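Local coordinates for protein endonuclease V (Homo sapiens, PDB 6OZE) that cleaves inosine-containing RNA as a metal-dependent endoribonuclease, probably through the RNase H-like core of its catalytic domain, at residues A[35-40]-A[62-67]; A[41-46]-A[115-120]; A[90-95]-A[128-133]; A[139-144]-A[204-209]; A[143-148]-A[223-228]. The protein carries 4 engineered substitutions. One frame throughout, in Å; residues are numbered along the deposited sequence.

Contact 1: A[35-40]-A[62-67]; sequences SGLQRV and LSFPEL. With NA (sodium ion), chain G.
Arg39 and Val40 pair with Ser63 and Leu62 at the open end of the antiparallel beta hairpin formed by strands 39-47 and 54-63. Val40 with Leu62 is the hydrogen-bonded pair: Val40 N reaches Leu62 O at 2.9 Å in the carbonyl plane, and Leu62 N returns to Val40 O at 2.8 Å. Arg39 and Ser63 form the non-hydrogen-bonded pair, and the guanidinium of Arg39 turns elsewhere, to Met111 O. One residue past this pair, Phe64 N binds Gln38 O less directly, with an N-H...O angle of 140° and the donor well above the carbonyl plane. Phe64 carries the apolar part. Its CG lies anti to the backbone N (chi1 -175°), which turns one ring face to Leu37, whose CD2 stands 3.7 Å from the ring centroid and almost on its normal, a CH-pi contact over the face. Pro65 CB, after a cis peptide bond, lies over the opposite face near the rim. Past the paired residues, segments 35-40 and 62-67 share a sodium ion, held by Leu37 O, Phe64 O, Gln38 OE1 and three waters. The Gln38 side chain bends at chi2 (-72°), and this fold brings its OE1 to 2.4 Å from the sodium.

Contact 2: A[41-46]-A[115-120]; sequences GGVDVS and LLVDGN
Two central parallel strands of the RNase H-like sheet, 39-47 and 115-118, meet here, with Gly41, Gly42 and Val43 in register with Leu115, Leu116 and Val117. The short strand axes approach to 4.5 Å and run 20° apart. Leu116 supplies both backbone bonds, as expected for a parallel ladder: its N donates to Gly41 O at 2.8 Å and nearly straight (175°), while its O accepts from Val43 N at a longer 3.2 Å. Leu115 CD2 lies 3.9 Å from Gly41 CA, over the backbone on the Val43/Val117 face. On that same face Val43 and Val117 lie side by side, pointing the same way, and their CG2 atoms meet at 3.8 Å. Further along, a water accepts from Val45 N and can donate to Asp118 O between the diverging strands. Asp44 and Asp118 also run alongside each other, carboxylate planes 28° apart and Asp44 OD1 3.8 Å from Asp118 OD2, a pair placed as in the metal-binding active sites of RNase H-like nucleases and probably part of this one. The two carboxylates have separate partners: Asp118 OD2 forms a salt bridge with Lys147, and Asp44 OD2 uses its syn lone pair for Ser46 OG and also binds Ser235. Helix 130-138 packs on the valine face through Val130, Ala131 and Leu134, whereas helix 226-242 touches Asp44 and Leu116; strand 142-146 flanks 115-118 on its other edge.

Contact 3: A[90-95]-A[128-133]; sequences FREVPF and FGVASH. Engineered in segment 128-133: Ser132 (natural residue Cys).
The Phe90 ring receives the edge of His133 over one face, a T-shaped pair with planes at 90° and centroids 5.0 Å apart. His133 CE1 makes the approach, 3.7 Å from Phe90 CZ and displaced from the ring centre toward the rim. Phe90 also stacks with Trp9, from helix 3-17. Phe90 CE1 lies in the imidazole plane, at the edge of His133, while Val93 CG2 comes obliquely, 4.1 Å from His133 CB. The backbone N of His133 stands 3.7 Å above the ring plane of Phe128, again toward the rim. The histidine reaches across to Phe90 because its CG is anti to the backbone N (chi1 -158°), extending the ring away from its own helix. These groups join helix 89-106 to the first turn of helix 130-138, two helices of the RNase H-like fold that precede and follow strand 115-118. Gly129 is the N-cap of the second helix, and its O accepts from His133 N at 2.9 Å. Deeper between the helices, Val93 and Val130 slide past each other in opposite directions, their CG2 atoms 4.0 Å apart. Val130 CG2 also packs 4.0 Å from Glu92 OE1, part of the helix carboxylate that is probably the acidic companion of Asp44 and Asp118, as in the family. On the sheet side, Val130 and Ala131 touch Val117 of strand 115-118, and Glu92 lies against Val45 of strand 39-47.

Contact 4: A[139-144]-A[204-209]; sequences DLPCVG and GHRMSL
Cys142 O is gripped by two backbone donors, Gly204 N at 2.9 Å and His205 N at 3.1 Å, which reach it from the same face of its carbonyl plane. Gly204 N stands 36° out of that plane and its bond is the more bent, with an N-H...O angle of 132°. In return, Cys142 N donates to His205 O at 2.9 Å, with the donor in the carbonyl plane. Two consecutive residues opposite one define a classic beta bulge, set here in the antiparallel pairing of strands 142-146 and 199-205 of the mixed sheet. Gly204 O accepts from OG of the engineered Ser132.

Asp139 comes to the same strand end from a Schellman motif: it has positive phi and closes helix 130-138, with Asp139 N bound to Val136 O and Leu140 N to Gly135 O. Its OD1 takes His205 NE2 at 3.2 Å, the oxygen lying in the imidazole plane. His205 CG lies opposite the backbone N (chi1 -179°), which carries the ring out to Asp139. His205 ND1 is met by Val21 N, so both ring nitrogens have partners that fix the rotation of the ring. Arg206 NE adds a weak, long salt bridge to Asp139 OD1 at 3.5 Å; the stronger ionic partner of this arginine is Glu26. Pro141 CD sits over the centre of one face of the Arg206 guanidinium, 3.8 Å from Arg206 CZ. Farther along, Met207 SD meets Val143 CG2 at 3.9 Å, beside helix 209-218.

Contact 5: A[143-148]-A[223-228]; sequences VGVAKK and RIPEPV
Val145 and Pro225 reach toward each other, CG1 of the valine meeting the CG corner of the pyrrolidine ring at 4.0 Å and lying 4.1 Å from Pro225 CD. The valine projects CG1 anti to its own backbone N (chi1 180°), and this branch, rather than CG2, makes the touch. Lys147 and Ile224 instead cross at about a right angle. The lysine chain is extended beyond CG and passes across the end of the isoleucine, so that Ile224 CD1 meets Lys147 CE at 3.9 Å and CG at 4.1 Å. The aliphatic part of the lysine thus packs against an apolar group, while its ammonium continues to Asp118. The elements joined are the end of strand 142-146, central in the RNase H-like sheet, and the start of helix 226-242, which lies across one face of that sheet. Pro225 is the N-cap of the helix. Within its first turn, Val228 CG2 approaches Val145 CB at 4.4 Å, a looser touch than the one at the proline. No hydrogen bond spans the two segments. The guanidinium of Arg223 turns its edge to Lys147 O, which lies in the plane of the group, 3.8 Å from Arg223 NH2. Arg197 bonds to both segments, through NH1 to Lys147 O and through its O to Arg223 NE. Leu116 and Leu199, from the neighbouring strands, touch Pro225 as well.

Four of the contacts lie along one mixed sheet. Contacts 1 and 2 share strand 39-47, with centres about 17 Å apart, and Val40 CG1 meets Leu116 CG at 4.0 Å. Contact 2 passes the ladder on to strand 142-146, where Leu115 O lies 2.9 Å from N of Val143, the residue that contacts 4 and 5 share along with Gly144. Contacts 2, 3 and 5 bring Asp44, Asp118, Glu92 and Lys147 together at the probable catalytic face; the centre of contact 2 is about 10 Å from that of contact 3 and 7 Å from that of contact 5. The sodium of contact 1 lies about 13 Å from Gly41 CA, beyond the opposite end of strand 39-47 from Asp44.

Contact 1: A[35-40]-A[62-67]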
# COMPACT_ATOMS: atom_id res chain seq x y z
N SER A 35 18.28 -10.50 1.78
CA SER A 35 19.37 -10.30 2.72
C SER A 35 19.65 -8.81 2.85
O SER A 35 19.79 -8.10 1.85
CB SER A 35 20.61 -11.02 2.23
OG SER A 35 21.70 -10.77 3.09
N GLY A 36 19.71 -8.34 4.09
CA GLY A 36 19.90 -6.95 4.38
C GLY A 36 18.62 -6.22 4.73
O GLY A 36 18.69 -5.10 5.26
N LEU A 37 17.46 -6.82 4.46
CA LEU A 37 16.19 -6.23 4.88
C LEU A 37 15.93 -6.62 6.33
O LEU A 37 15.86 -7.80 6.66
CB LEU A 37 15.06 -6.73 3.99
CG LEU A 37 13.67 -6.23 4.36
CD1 LEU A 37 13.58 -4.69 4.30
CD2 LEU A 37 12.63 -6.88 3.46
N GLN A 38 15.78 -5.62 7.19
CA GLN A 38 15.57 -5.85 8.61
C GLN A 38 14.23 -5.37 9.14
O GLN A 38 13.75 -5.91 10.13
CB GLN A 38 16.67 -5.17 9.44
CG GLN A 38 18.04 -5.79 9.28
CD GLN A 38 18.14 -7.14 9.96
OE1 GLN A 38 17.70 -8.15 9.42
NE2 GLN A 38 18.70 -7.16 11.17
N ARG A 39 13.65 -4.33 8.54
CA ARG A 39 12.41 -3.75 9.03
C ARG A 39 11.49 -3.40 7.87
O ARG A 39 11.90 -2.71 6.93
CB ARG A 39 12.69 -2.49 9.86
CG ARG A 39 13.45 -2.78 11.14
CD ARG A 39 13.78 -1.50 11.91
NE ARG A 39 14.54 -0.57 11.08
CZ ARG A 39 15.85 -0.64 10.87
NH1 ARG A 39 16.44 0.26 10.10
NH2 ARG A 39 16.57 -1.60 11.44
N VAL A 40 10.25 -3.86 7.96
CA VAL A 40 9.22 -3.61 6.95
C VAL A 40 8.07 -2.89 7.65
O VAL A 40 7.61 -3.34 8.70
CB VAL A 40 8.72 -4.92 6.32
CG1 VAL A 40 7.63 -4.65 5.31
CG2 VAL A 40 9.88 -5.69 5.66
N LEU A 62 7.64 -3.94 11.44
CA LEU A 62 7.88 -5.32 11.82
C LEU A 62 9.32 -5.71 11.48
O LEU A 62 9.90 -5.23 10.51
CB LEU A 62 6.94 -6.28 11.06
CG LEU A 62 5.49 -6.41 11.54
CD1 LEU A 62 4.71 -5.10 11.47
CD2 LEU A 62 4.79 -7.50 10.73
N SER A 63 9.89 -6.57 12.30
CA SER A 63 11.17 -7.16 11.96
C SER A 63 11.00 -8.07 10.75
O SER A 63 9.91 -8.57 10.47
CB SER A 63 11.70 -7.95 13.14
OG SER A 63 10.79 -8.97 13.53
N PHE A 64 12.09 -8.26 10.01
CA PHE A 64 12.07 -9.15 8.87
C PHE A 64 13.30 -10.04 8.93
O PHE A 64 14.40 -9.54 9.14
CB PHE A 64 12.10 -8.35 7.55
CG PHE A 64 11.97 -9.22 6.34
CD1 PHE A 64 13.08 -9.77 5.73
CD2 PHE A 64 10.72 -9.52 5.83
CE1 PHE A 64 12.95 -10.60 4.62
CE2 PHE A 64 10.58 -10.35 4.71
CZ PHE A 64 11.71 -10.88 4.12
N PRO A 65 13.15 -11.35 8.71
CA PRO A 65 11.94 -12.06 8.26
C PRO A 65 11.01 -12.55 9.37
O PRO A 65 10.02 -13.24 9.07
CB PRO A 65 12.53 -13.26 7.52
CG PRO A 65 13.76 -13.56 8.27
CD PRO A 65 14.34 -12.22 8.64
N GLU A 66 11.30 -12.22 10.62
CA GLU A 66 10.52 -12.76 11.73
C GLU A 66 9.09 -12.23 11.76
O GLU A 66 8.20 -12.89 12.32
CB GLU A 66 11.21 -12.46 13.06
CG GLU A 66 12.57 -13.12 13.22
CD GLU A 66 13.72 -12.27 12.70
OE1 GLU A 66 13.46 -11.20 12.12
OE2 GLU A 66 14.88 -12.69 12.89
N LEU A 67 8.85 -11.03 11.23
CA LEU A 67 7.52 -10.41 11.18
C LEU A 67 6.94 -10.17 12.57
O LEU A 67 5.75 -10.41 12.82
CB LEU A 67 6.56 -11.19 10.27
CG LEU A 67 7.03 -11.36 8.83
CD1 LEU A 67 6.05 -12.26 8.07
CD2 LEU A 67 7.17 -9.99 8.15
NA NA G . 16.75 -9.58 7.77
O HOH W 1 19.18 -9.72 6.42
O HOH W 2 17.52 -11.20 9.62
O HOH W 3 16.49 -10.65 5.51

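Contact 2: A[41-46]-A[115-120]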
# COMPACT_ATOMS: atom_id res chain seq x y z
N GLY A 41 7.61 -1.80 7.06
CA GLY A 41 6.54 -1.03 7.63
C GLY A 41 5.22 -1.34 6.95
O GLY A 41 5.17 -1.83 5.81
N GLY A 42 4.14 -1.08 7.69
CA GLY A 42 2.80 -1.18 7.15
C GLY A 42 2.00 0.04 7.58
O GLY A 42 2.21 0.56 8.68
N VAL A 43 1.13 0.49 6.70
CA VAL A 43 0.31 1.68 6.98
C VAL A 43 -1.14 1.38 6.67
O VAL A 43 -1.46 0.60 5.77
CB VAL A 43 0.76 2.97 6.25
CG1 VAL A 43 2.08 3.49 6.80
CG2 VAL A 43 0.82 2.76 4.74
N ASP A 44 -2.03 2.06 7.40
CA ASP A 44 -3.47 1.89 7.22
C ASP A 44 -4.15 3.20 7.56
O ASP A 44 -3.73 3.89 8.49
CB ASP A 44 -4.05 0.87 8.18
CG ASP A 44 -5.57 0.82 8.12
OD1 ASP A 44 -6.14 0.35 7.11
OD2 ASP A 44 -6.23 1.31 9.07
N VAL A 45 -5.20 3.52 6.82
CA VAL A 45 -6.21 4.48 7.23
C VAL A 45 -7.55 3.78 7.18
O VAL A 45 -7.90 3.16 6.16
CB VAL A 45 -6.22 5.74 6.35
CG1 VAL A 45 -7.33 6.70 6.81
CG2 VAL A 45 -4.89 6.42 6.42
N SER A 46 -8.32 3.88 8.27
CA SER A 46 -9.62 3.24 8.36
C SER A 46 -10.63 4.25 8.87
O SER A 46 -10.41 4.87 9.91
CB SER A 46 -9.58 2.08 9.35
OG SER A 46 -8.79 1.02 8.82
N LEU A 115 7.77 0.31 2.88
CA LEU A 115 6.41 0.33 3.40
C LEU A 115 5.52 -0.50 2.50
O LEU A 115 5.55 -0.34 1.28
CB LEU A 115 5.85 1.76 3.40
CG LEU A 115 6.52 2.81 4.29
CD1 LEU A 115 5.83 4.17 4.06
CD2 LEU A 115 6.41 2.39 5.73
N LEU A 116 4.71 -1.35 3.12
CA LEU A 116 3.58 -1.98 2.45
C LEU A 116 2.35 -1.13 2.78
O LEU A 116 2.02 -0.94 3.96
CB LEU A 116 3.38 -3.41 2.92
CG LEU A 116 4.57 -4.37 2.73
CD1 LEU A 116 4.14 -5.80 3.06
CD2 LEU A 116 5.17 -4.29 1.32
N VAL A 117 1.68 -0.65 1.74
CA VAL A 117 0.60 0.32 1.87
C VAL A 117 -0.71 -0.34 1.49
O VAL A 117 -0.81 -0.95 0.42
CB VAL A 117 0.86 1.51 0.94
CG1 VAL A 117 -0.27 2.53 1.02
CG2 VAL A 117 2.17 2.13 1.29
N ASP A 118 -1.71 -0.23 2.36
CA ASP A 118 -3.05 -0.66 1.99
C ASP A 118 -3.61 0.33 0.98
O ASP A 118 -4.20 1.35 1.37
CB ASP A 118 -3.94 -0.77 3.23
CG ASP A 118 -5.32 -1.34 2.91
OD1 ASP A 118 -5.62 -1.61 1.72
OD2 ASP A 118 -6.11 -1.54 3.85
N GLY A 119 -3.43 0.04 -0.29
CA GLY A 119 -3.77 0.96 -1.36
C GLY A 119 -2.97 0.62 -2.59
O GLY A 119 -2.15 -0.30 -2.59
N ASN A 120 -3.22 1.36 -3.66
CA ASN A 120 -2.55 1.08 -4.92
C ASN A 120 -1.41 2.07 -5.16
O ASN A 120 -1.39 3.18 -4.62
CB ASN A 120 -3.52 1.14 -6.10
CG ASN A 120 -4.57 0.06 -6.06
OD1 ASN A 120 -4.38 -1.04 -6.61
ND2 ASN A 120 -5.71 0.38 -5.45
O HOH W 4 -5.29 2.49 4.02

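Contact 3: A[90-95]-A[128-133]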
# COMPACT_ATOMS: atom_id res chain seq x y z
N PHE A 90 -4.92 12.41 -1.46
CA PHE A 90 -4.93 13.74 -0.88
C PHE A 90 -5.62 13.77 0.48
O PHE A 90 -5.37 14.68 1.27
CB PHE A 90 -5.56 14.75 -1.84
CG PHE A 90 -4.68 15.06 -3.02
CD1 PHE A 90 -3.72 16.05 -2.95
CD2 PHE A 90 -4.79 14.33 -4.19
CE1 PHE A 90 -2.90 16.32 -4.03
CE2 PHE A 90 -3.97 14.59 -5.28
CZ PHE A 90 -3.02 15.59 -5.20
N ARG A 91 -6.48 12.79 0.76
CA ARG A 91 -7.11 12.71 2.07
C ARG A 91 -6.23 12.02 3.10
O ARG A 91 -6.24 12.40 4.27
CB ARG A 91 -8.44 11.96 1.97
CG ARG A 91 -9.25 12.32 0.74
CD ARG A 91 -10.69 12.57 1.09
NE ARG A 91 -11.33 11.43 1.72
CZ ARG A 91 -12.33 11.54 2.60
NH1 ARG A 91 -12.78 12.73 2.96
NH2 ARG A 91 -12.86 10.45 3.12
N GLU A 92 -5.46 11.01 2.68
CA GLU A 92 -4.78 10.08 3.58
C GLU A 92 -3.29 10.37 3.76
O GLU A 92 -2.77 10.24 4.87
CB GLU A 92 -4.92 8.65 3.05
CG GLU A 92 -6.33 8.10 3.08
CD GLU A 92 -6.37 6.64 2.69
OE1 GLU A 92 -5.29 6.04 2.51
OE2 GLU A 92 -7.48 6.08 2.58
N VAL A 93 -2.59 10.72 2.68
CA VAL A 93 -1.13 10.89 2.77
C VAL A 93 -0.69 11.88 3.83
O VAL A 93 0.31 11.60 4.52
CB VAL A 93 -0.53 11.15 1.38
CG1 VAL A 93 0.91 11.61 1.51
CG2 VAL A 93 -0.59 9.90 0.52
N PRO A 94 -1.35 13.04 4.04
CA PRO A 94 -0.86 13.96 5.08
C PRO A 94 -0.67 13.29 6.43
O PRO A 94 0.32 13.55 7.13
CB PRO A 94 -1.95 15.04 5.14
CG PRO A 94 -2.51 15.05 3.78
CD PRO A 94 -2.51 13.62 3.34
N PHE A 95 -1.60 12.43 6.82
CA PHE A 95 -1.54 11.82 8.14
C PHE A 95 -0.52 10.69 8.20
O PHE A 95 0.19 10.55 9.20
CB PHE A 95 -2.93 11.34 8.55
CG PHE A 95 -3.94 12.43 8.49
CD1 PHE A 95 -3.96 13.41 9.47
CD2 PHE A 95 -4.82 12.53 7.43
CE1 PHE A 95 -4.87 14.44 9.41
CE2 PHE A 95 -5.73 13.57 7.37
CZ PHE A 95 -5.76 14.52 8.36
N PHE A 128 -0.90 7.02 -10.23
CA PHE A 128 -0.31 7.66 -9.05
C PHE A 128 -1.23 7.54 -7.83
O PHE A 128 -1.83 8.50 -7.34
CB PHE A 128 0.05 9.12 -9.34
CG PHE A 128 1.04 9.69 -8.37
CD1 PHE A 128 2.34 9.18 -8.32
CD2 PHE A 128 0.69 10.71 -7.50
CE1 PHE A 128 3.27 9.68 -7.42
CE2 PHE A 128 1.62 11.20 -6.60
CZ PHE A 128 2.91 10.70 -6.57
N GLY A 129 -1.32 6.33 -7.29
CA GLY A 129 -2.14 6.08 -6.12
C GLY A 129 -1.41 6.37 -4.82
O GLY A 129 -0.26 6.81 -4.79
N VAL A 130 -2.10 6.05 -3.72
CA VAL A 130 -1.62 6.37 -2.37
C VAL A 130 -0.21 5.84 -2.14
O VAL A 130 0.62 6.50 -1.51
CB VAL A 130 -2.62 5.89 -1.31
CG1 VAL A 130 -2.87 4.38 -1.45
CG2 VAL A 130 -2.14 6.24 0.10
N ALA A 131 0.08 4.62 -2.60
CA ALA A 131 1.39 4.05 -2.32
C ALA A 131 2.50 4.82 -3.03
O ALA A 131 3.60 4.98 -2.49
CB ALA A 131 1.41 2.56 -2.72
N SER A 132 2.23 5.30 -4.25
CA SER A 132 3.22 6.09 -4.97
C SER A 132 3.35 7.48 -4.38
O SER A 132 4.45 8.03 -4.28
CB SER A 132 2.81 6.22 -6.43
OG SER A 132 2.94 4.96 -7.07
N HIS A 133 2.21 8.06 -4.01
CA HIS A 133 2.18 9.41 -3.47
C HIS A 133 2.90 9.44 -2.13
O HIS A 133 3.73 10.33 -1.88
CB HIS A 133 0.70 9.80 -3.32
CG HIS A 133 0.44 11.28 -3.26
ND1 HIS A 133 -0.63 11.84 -3.92
CD2 HIS A 133 1.07 12.29 -2.63
CE1 HIS A 133 -0.65 13.15 -3.69
NE2 HIS A 133 0.38 13.44 -2.92

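Contact 4: A[139-144]-A[204-209]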
# COMPACT_ATOMS: atom_id res chain seq x y z
N ASP A 139 10.19 9.47 0.32
CA ASP A 139 11.37 8.89 -0.34
C ASP A 139 11.73 7.53 0.24
O ASP A 139 12.90 7.24 0.51
CB ASP A 139 12.56 9.84 -0.34
CG ASP A 139 13.54 9.52 -1.46
OD1 ASP A 139 13.11 8.96 -2.50
OD2 ASP A 139 14.74 9.81 -1.29
N LEU A 140 10.73 6.71 0.47
CA LEU A 140 10.95 5.35 0.92
C LEU A 140 10.45 4.38 -0.13
O LEU A 140 9.46 4.65 -0.81
CB LEU A 140 10.19 5.07 2.22
CG LEU A 140 10.69 5.72 3.51
CD1 LEU A 140 9.70 5.43 4.64
CD2 LEU A 140 12.08 5.21 3.86
N PRO A 141 11.11 3.23 -0.28
CA PRO A 141 10.52 2.16 -1.08
C PRO A 141 9.12 1.85 -0.57
O PRO A 141 8.89 1.72 0.64
CB PRO A 141 11.48 0.99 -0.83
CG PRO A 141 12.80 1.66 -0.56
CD PRO A 141 12.43 2.87 0.26
N CYS A 142 8.16 1.80 -1.49
CA CYS A 142 6.77 1.56 -1.11
C CYS A 142 6.12 0.63 -2.12
O CYS A 142 6.36 0.74 -3.32
CB CYS A 142 5.95 2.85 -1.09
SG CYS A 142 6.17 3.90 0.36
N VAL A 143 5.28 -0.27 -1.60
CA VAL A 143 4.54 -1.24 -2.39
C VAL A 143 3.06 -1.02 -2.14
O VAL A 143 2.63 -0.95 -0.98
CB VAL A 143 4.93 -2.67 -1.98
CG1 VAL A 143 4.08 -3.70 -2.74
CG2 VAL A 143 6.41 -2.88 -2.21
N GLY A 144 2.28 -0.96 -3.21
CA GLY A 144 0.83 -0.93 -3.08
C GLY A 144 0.27 -2.33 -2.98
O GLY A 144 0.52 -3.17 -3.85
N GLY A 204 4.80 1.22 -5.72
CA GLY A 204 4.62 2.58 -5.25
C GLY A 204 5.80 3.43 -5.67
O GLY A 204 5.66 4.36 -6.47
N HIS A 205 6.98 3.11 -5.15
CA HIS A 205 8.16 3.94 -5.38
C HIS A 205 9.38 3.12 -5.00
O HIS A 205 9.35 2.37 -4.02
CB HIS A 205 8.10 5.20 -4.51
CG HIS A 205 9.25 6.14 -4.68
ND1 HIS A 205 9.63 6.65 -5.90
CD2 HIS A 205 10.07 6.71 -3.76
CE1 HIS A 205 10.65 7.48 -5.73
NE2 HIS A 205 10.93 7.54 -4.44
N ARG A 206 10.45 3.25 -5.80
CA ARG A 206 11.76 2.69 -5.48
C ARG A 206 11.74 1.17 -5.29
O ARG A 206 12.49 0.64 -4.48
CB ARG A 206 12.42 3.38 -4.29
CG ARG A 206 12.96 4.75 -4.61
CD ARG A 206 14.26 4.98 -3.88
NE ARG A 206 14.06 5.63 -2.59
CZ ARG A 206 14.77 5.34 -1.50
NH1 ARG A 206 15.70 4.39 -1.55
NH2 ARG A 206 14.54 5.98 -0.37
N MET A 207 10.88 0.47 -6.03
CA MET A 207 10.97 -0.98 -6.09
C MET A 207 10.48 -1.44 -7.45
O MET A 207 9.63 -0.81 -8.07
CB MET A 207 10.14 -1.62 -4.96
CG MET A 207 10.52 -3.09 -4.67
SD MET A 207 10.20 -3.45 -2.92
CE MET A 207 11.00 -5.05 -2.73
N SER A 208 11.06 -2.54 -7.93
CA SER A 208 10.54 -3.17 -9.13
C SER A 208 9.31 -3.99 -8.79
O SER A 208 9.10 -4.39 -7.64
CB SER A 208 11.60 -4.07 -9.78
OG SER A 208 11.82 -5.22 -8.97
N LEU A 209 8.46 -4.20 -9.79
CA LEU A 209 7.24 -4.96 -9.55
C LEU A 209 7.55 -6.40 -9.15
O LEU A 209 6.94 -6.94 -8.23
CB LEU A 209 6.36 -4.92 -10.80
CG LEU A 209 5.06 -5.73 -10.72
CD1 LEU A 209 4.19 -5.25 -9.55
CD2 LEU A 209 4.32 -5.61 -12.03

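Contact 5: A[143-148]-A[223-228]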
# COMPACT_ATOMS: atom_id res chain seq x y z
N VAL A 143 5.28 -0.27 -1.60
CA VAL A 143 4.54 -1.24 -2.39
C VAL A 143 3.06 -1.02 -2.14
O VAL A 143 2.63 -0.95 -0.98
CB VAL A 143 4.93 -2.67 -1.98
CG1 VAL A 143 4.08 -3.70 -2.74
CG2 VAL A 143 6.41 -2.88 -2.21
N GLY A 144 2.28 -0.96 -3.21
CA GLY A 144 0.83 -0.93 -3.08
C GLY A 144 0.27 -2.33 -2.98
O GLY A 144 0.52 -3.17 -3.85
N VAL A 145 -0.45 -2.62 -1.90
CA VAL A 145 -1.08 -3.92 -1.68
C VAL A 145 -2.58 -3.66 -1.61
O VAL A 145 -3.08 -3.11 -0.62
CB VAL A 145 -0.60 -4.58 -0.38
CG1 VAL A 145 -1.29 -5.94 -0.17
CG2 VAL A 145 0.92 -4.70 -0.38
N ALA A 146 -3.30 -4.04 -2.66
CA ALA A 146 -4.73 -3.81 -2.74
C ALA A 146 -5.48 -5.13 -2.63
O ALA A 146 -5.03 -6.17 -3.13
CB ALA A 146 -5.11 -3.07 -4.02
N LYS A 147 -6.62 -5.08 -1.96
CA LYS A 147 -7.47 -6.25 -1.76
C LYS A 147 -8.50 -6.43 -2.86
O LYS A 147 -9.12 -7.50 -2.94
CB LYS A 147 -8.14 -6.16 -0.38
CG LYS A 147 -7.12 -6.16 0.76
CD LYS A 147 -7.61 -5.47 2.03
CE LYS A 147 -6.48 -5.35 3.05
NZ LYS A 147 -6.85 -4.51 4.23
N LYS A 148 -8.69 -5.43 -3.73
CA LYS A 148 -9.59 -5.54 -4.86
C LYS A 148 -8.97 -4.88 -6.08
O LYS A 148 -8.11 -4.01 -5.98
CB LYS A 148 -10.98 -4.95 -4.56
CG LYS A 148 -10.98 -3.47 -4.21
CD LYS A 148 -12.40 -2.97 -4.01
CE LYS A 148 -12.43 -1.63 -3.28
NZ LYS A 148 -11.68 -0.57 -4.00
N ARG A 223 -3.57 -14.40 4.66
CA ARG A 223 -3.80 -13.85 3.33
C ARG A 223 -3.35 -12.39 3.23
O ARG A 223 -2.73 -11.99 2.25
CB ARG A 223 -5.26 -14.01 2.90
CG ARG A 223 -5.54 -13.52 1.49
CD ARG A 223 -7.03 -13.33 1.21
NE ARG A 223 -7.24 -12.47 0.04
CZ ARG A 223 -7.82 -11.27 0.08
NH1 ARG A 223 -8.28 -10.78 1.22
NH2 ARG A 223 -7.96 -10.57 -1.04
N ILE A 224 -3.65 -11.59 4.25
CA ILE A 224 -3.21 -10.19 4.24
C ILE A 224 -1.78 -10.13 4.77
O ILE A 224 -1.53 -10.62 5.89
CB ILE A 224 -4.15 -9.36 5.10
CG1 ILE A 224 -5.59 -9.54 4.63
CG2 ILE A 224 -3.73 -7.88 5.07
CD1 ILE A 224 -5.81 -9.16 3.19
N PRO A 225 -0.84 -9.53 4.04
CA PRO A 225 0.55 -9.46 4.50
C PRO A 225 0.64 -8.85 5.89
O PRO A 225 -0.08 -7.91 6.22
CB PRO A 225 1.24 -8.58 3.46
CG PRO A 225 0.37 -8.66 2.25
CD PRO A 225 -1.03 -8.87 2.74
N GLU A 226 1.53 -9.42 6.71
CA GLU A 226 1.61 -9.06 8.13
C GLU A 226 1.71 -7.57 8.41
O GLU A 226 0.97 -7.09 9.29
CB GLU A 226 2.73 -9.86 8.81
CG GLU A 226 2.28 -11.21 9.35
CD GLU A 226 1.06 -11.09 10.26
OE1 GLU A 226 -0.07 -11.18 9.75
OE2 GLU A 226 1.23 -10.89 11.49
N PRO A 227 2.56 -6.79 7.73
CA PRO A 227 2.62 -5.35 8.07
C PRO A 227 1.30 -4.64 7.81
O PRO A 227 0.90 -3.78 8.61
CB PRO A 227 3.77 -4.83 7.19
CG PRO A 227 4.64 -6.09 6.92
CD PRO A 227 3.59 -7.17 6.73
N VAL A 228 0.61 -4.98 6.73
CA VAL A 228 -0.70 -4.40 6.42
C VAL A 228 -1.74 -4.88 7.42
O VAL A 228 -2.57 -4.10 7.93
CB VAL A 228 -1.08 -4.81 4.98
CG1 VAL A 228 -2.49 -4.36 4.64
CG2 VAL A 228 -0.07 -4.28 3.98